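Local coordinates for protein aminopeptidase N (Francisella tularensis subsp. tularensis, PDB 5DLL) that probably helps break down intracellular peptides as a zinc-dependent aminopeptidase of the M1 family, releasing N-terminal residues, preferably alanine, at residues 650-655 with 694-699. Residues are numbered along the deposited sequence; the frame is centred on the assembly and turned at random.
Sequences DWLAVY and TDLAQQ
Between 650-655 and 694-699, Tyr655 OH comes to 3.6 Å from the backbone Leu696 O, too far to count as a hydrogen bond. The contact is therefore apolar, carried by Leu696 of one helix against Tyr655 and Leu652 of the other. The side chains of Tyr655 and Leu696 run antiparallel and overlap side by side, the phenol reaching toward helix 691-703 while the leucine branch comes back alongside the ring. With CG anti to the backbone N (chi1 176°), Tyr655 extends across the gap and brings its ring alongside Leu696. Leu696 CD1 lies obliquely to the ring, 3.8 Å from Tyr655 CD2, and its sister methyl CD2 comes within 3.9 Å of Tyr655 CE2. The same CD1 also meets Leu652 CD1 at 3.7 Å, the two leucine side chains lying roughly perpendicular. Leu696 CD1 is thus shared between an aliphatic and an aromatic neighbour one helical turn apart. The backbones remain well separated, with Tyr655 CA 9.2 Å from Leu696 CA, and just 156 Å² is buried in all. Helix 668-685 packs against both segments: it touches Trp651, Val654 and Tyr655 from one and Ala697 from the other, and its Tyr683 stacks on Trp651. Two helices running in broadly the same direction, with the helix that separates them in sequence packed against both, are characteristic of the ARM-like helical-repeat architecture of the C-terminal domain in M1 aminopeptidases, here away from the zinc site.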
loop_
_atom_site.group_PDB
_atom_site.type_symbol
_atom_site.label_atom_id
_atom_site.label_comp_id
_atom_site.label_asym_id
_atom_site.label_seq_id
_atom_site.Cartn_x
_atom_site.Cartn_y
_atom_site.Cartn_z
ATOM N N ASP A 650 -17.018 -31.805 9.489
ATOM C CA ASP A 650 -15.685 -31.464 8.984
ATOM C C ASP A 650 -15.185 -30.144 9.571
ATOM O O ASP A 650 -14.026 -30.047 9.980
ATOM C CB ASP A 650 -15.681 -31.360 7.452
ATOM C CG ASP A 650 -16.202 -32.616 6.769
ATOM O OD1 ASP A 650 -17.328 -33.052 7.097
ATOM O OD2 ASP A 650 -15.488 -33.153 5.890
ATOM N N TRP A 651 -16.059 -29.135 9.600
ATOM C CA TRP A 651 -15.720 -27.830 10.180
ATOM C C TRP A 651 -15.309 -27.990 11.642
ATOM O O TRP A 651 -14.334 -27.392 12.088
ATOM C CB TRP A 651 -16.899 -26.840 10.083
ATOM C CG TRP A 651 -17.372 -26.560 8.682
ATOM C CD1 TRP A 651 -18.629 -26.764 8.182
ATOM C CD2 TRP A 651 -16.596 -26.034 7.606
ATOM N NE1 TRP A 651 -18.681 -26.398 6.858
ATOM C CE2 TRP A 651 -17.446 -25.948 6.477
ATOM C CE3 TRP A 651 -15.265 -25.622 7.482
ATOM C CZ2 TRP A 651 -17.005 -25.467 5.245
ATOM C CZ3 TRP A 651 -14.827 -25.145 6.258
ATOM C CH2 TRP A 651 -15.693 -25.073 5.157
ATOM N N LEU A 652 -16.069 -28.803 12.375
ATOM C CA LEU A 652 -15.793 -29.095 13.782
ATOM C C LEU A 652 -14.458 -29.818 13.976
ATOM O O LEU A 652 -13.702 -29.499 14.896
ATOM C CB LEU A 652 -16.927 -29.940 14.374
ATOM C CG LEU A 652 -16.741 -30.461 15.803
ATOM C CD1 LEU A 652 -16.479 -29.323 16.777
ATOM C CD2 LEU A 652 -17.960 -31.260 16.230
ATOM N N ALA A 653 -14.185 -30.798 13.116
ATOM C CA ALA A 653 -12.963 -31.603 13.210
ATOM C C ALA A 653 -11.715 -30.755 12.979
ATOM O O ALA A 653 -10.790 -30.741 13.800
ATOM C CB ALA A 653 -13.011 -32.751 12.209
ATOM N N VAL A 654 -11.710 -30.036 11.861
ATOM C CA VAL A 654 -10.587 -29.178 11.504
ATOM C C VAL A 654 -10.433 -28.020 12.496
ATOM O O VAL A 654 -9.317 -27.580 12.758
ATOM C CB VAL A 654 -10.711 -28.644 10.062
ATOM C CG1 VAL A 654 -9.566 -27.697 9.737
ATOM C CG2 VAL A 654 -10.722 -29.796 9.065
ATOM N N TYR A 655 -11.534 -27.535 13.061
ATOM C CA TYR A 655 -11.440 -26.511 14.100
ATOM C C TYR A 655 -10.608 -27.051 15.250
ATOM O O TYR A 655 -9.599 -26.459 15.616
ATOM C CB TYR A 655 -12.820 -26.073 14.614
ATOM C CG TYR A 655 -12.745 -25.086 15.771
ATOM C CD1 TYR A 655 -12.626 -23.717 15.538
ATOM C CD2 TYR A 655 -12.774 -25.524 17.096
ATOM C CE1 TYR A 655 -12.544 -22.813 16.591
ATOM C CE2 TYR A 655 -12.693 -24.628 18.155
ATOM C CZ TYR A 655 -12.578 -23.273 17.898
ATOM O OH TYR A 655 -12.501 -22.378 18.941
ATOM N N THR A 694 -21.465 -21.707 18.835
ATOM C CA THR A 694 -21.547 -20.732 19.927
ATOM C C THR A 694 -20.746 -21.155 21.150
ATOM O O THR A 694 -20.098 -20.325 21.788
ATOM C CB THR A 694 -23.009 -20.484 20.351
ATOM O OG1 THR A 694 -23.782 -20.142 19.199
ATOM C CG2 THR A 694 -23.101 -19.352 21.365
ATOM N N ASP A 695 -20.793 -22.442 21.475
ATOM C CA ASP A 695 -20.085 -22.953 22.644
ATOM C C ASP A 695 -18.579 -22.857 22.437
ATOM O O ASP A 695 -17.848 -22.487 23.356
ATOM C CB ASP A 695 -20.500 -24.396 22.941
ATOM C CG ASP A 695 -21.984 -24.524 23.256
ATOM O OD1 ASP A 695 -22.632 -23.487 23.526
ATOM O OD2 ASP A 695 -22.504 -25.661 23.223
ATOM N N LEU A 696 -18.131 -23.172 21.223
ATOM C CA LEU A 696 -16.710 -23.093 20.866
ATOM C C LEU A 696 -16.213 -21.651 20.801
ATOM O O LEU A 696 -15.084 -21.362 21.206
ATOM C CB LEU A 696 -16.441 -23.790 19.522
ATOM C CG LEU A 696 -16.544 -25.320 19.493
ATOM C CD1 LEU A 696 -16.391 -25.838 18.068
ATOM C CD2 LEU A 696 -15.514 -25.961 20.411
ATOM N N ALA A 697 -17.053 -20.756 20.280
ATOM C CA ALA A 697 -16.722 -19.332 20.202
ATOM C C ALA A 697 -16.656 -18.702 21.589
ATOM O O ALA A 697 -15.771 -17.894 21.872
ATOM C CB ALA A 697 -17.741 -18.605 19.344
ATOM N N GLN A 698 -17.600 -19.087 22.446
ATOM C CA GLN A 698 -17.682 -18.570 23.809
ATOM C C GLN A 698 -16.460 -18.963 24.646
ATOM O O GLN A 698 -15.974 -18.161 25.446
ATOM C CB GLN A 698 -18.974 -19.056 24.481
ATOM C CG GLN A 698 -19.219 -18.499 25.878
ATOM C CD GLN A 698 -19.353 -16.989 25.892
ATOM O OE1 GLN A 698 -20.207 -16.424 25.210
ATOM N NE2 GLN A 698 -18.507 -16.327 26.676
ATOM N N GLN A 699 -15.970 -20.189 24.464
ATOM C CA GLN A 699 -14.783 -20.647 25.186
ATOM C C GLN A 699 -13.530 -19.952 24.664
ATOM O O GLN A 699 -12.719 -19.462 25.451
ATOM C CB GLN A 699 -14.624 -22.169 25.092
ATOM C CG GLN A 699 -15.670 -22.957 25.873
ATOM C CD GLN A 699 -15.664 -22.643 27.362
ATOM O OE1 GLN A 699 -14.653 -22.825 28.046
ATOM N NE2 GLN A 699 -16.800 -22.173 27.872
#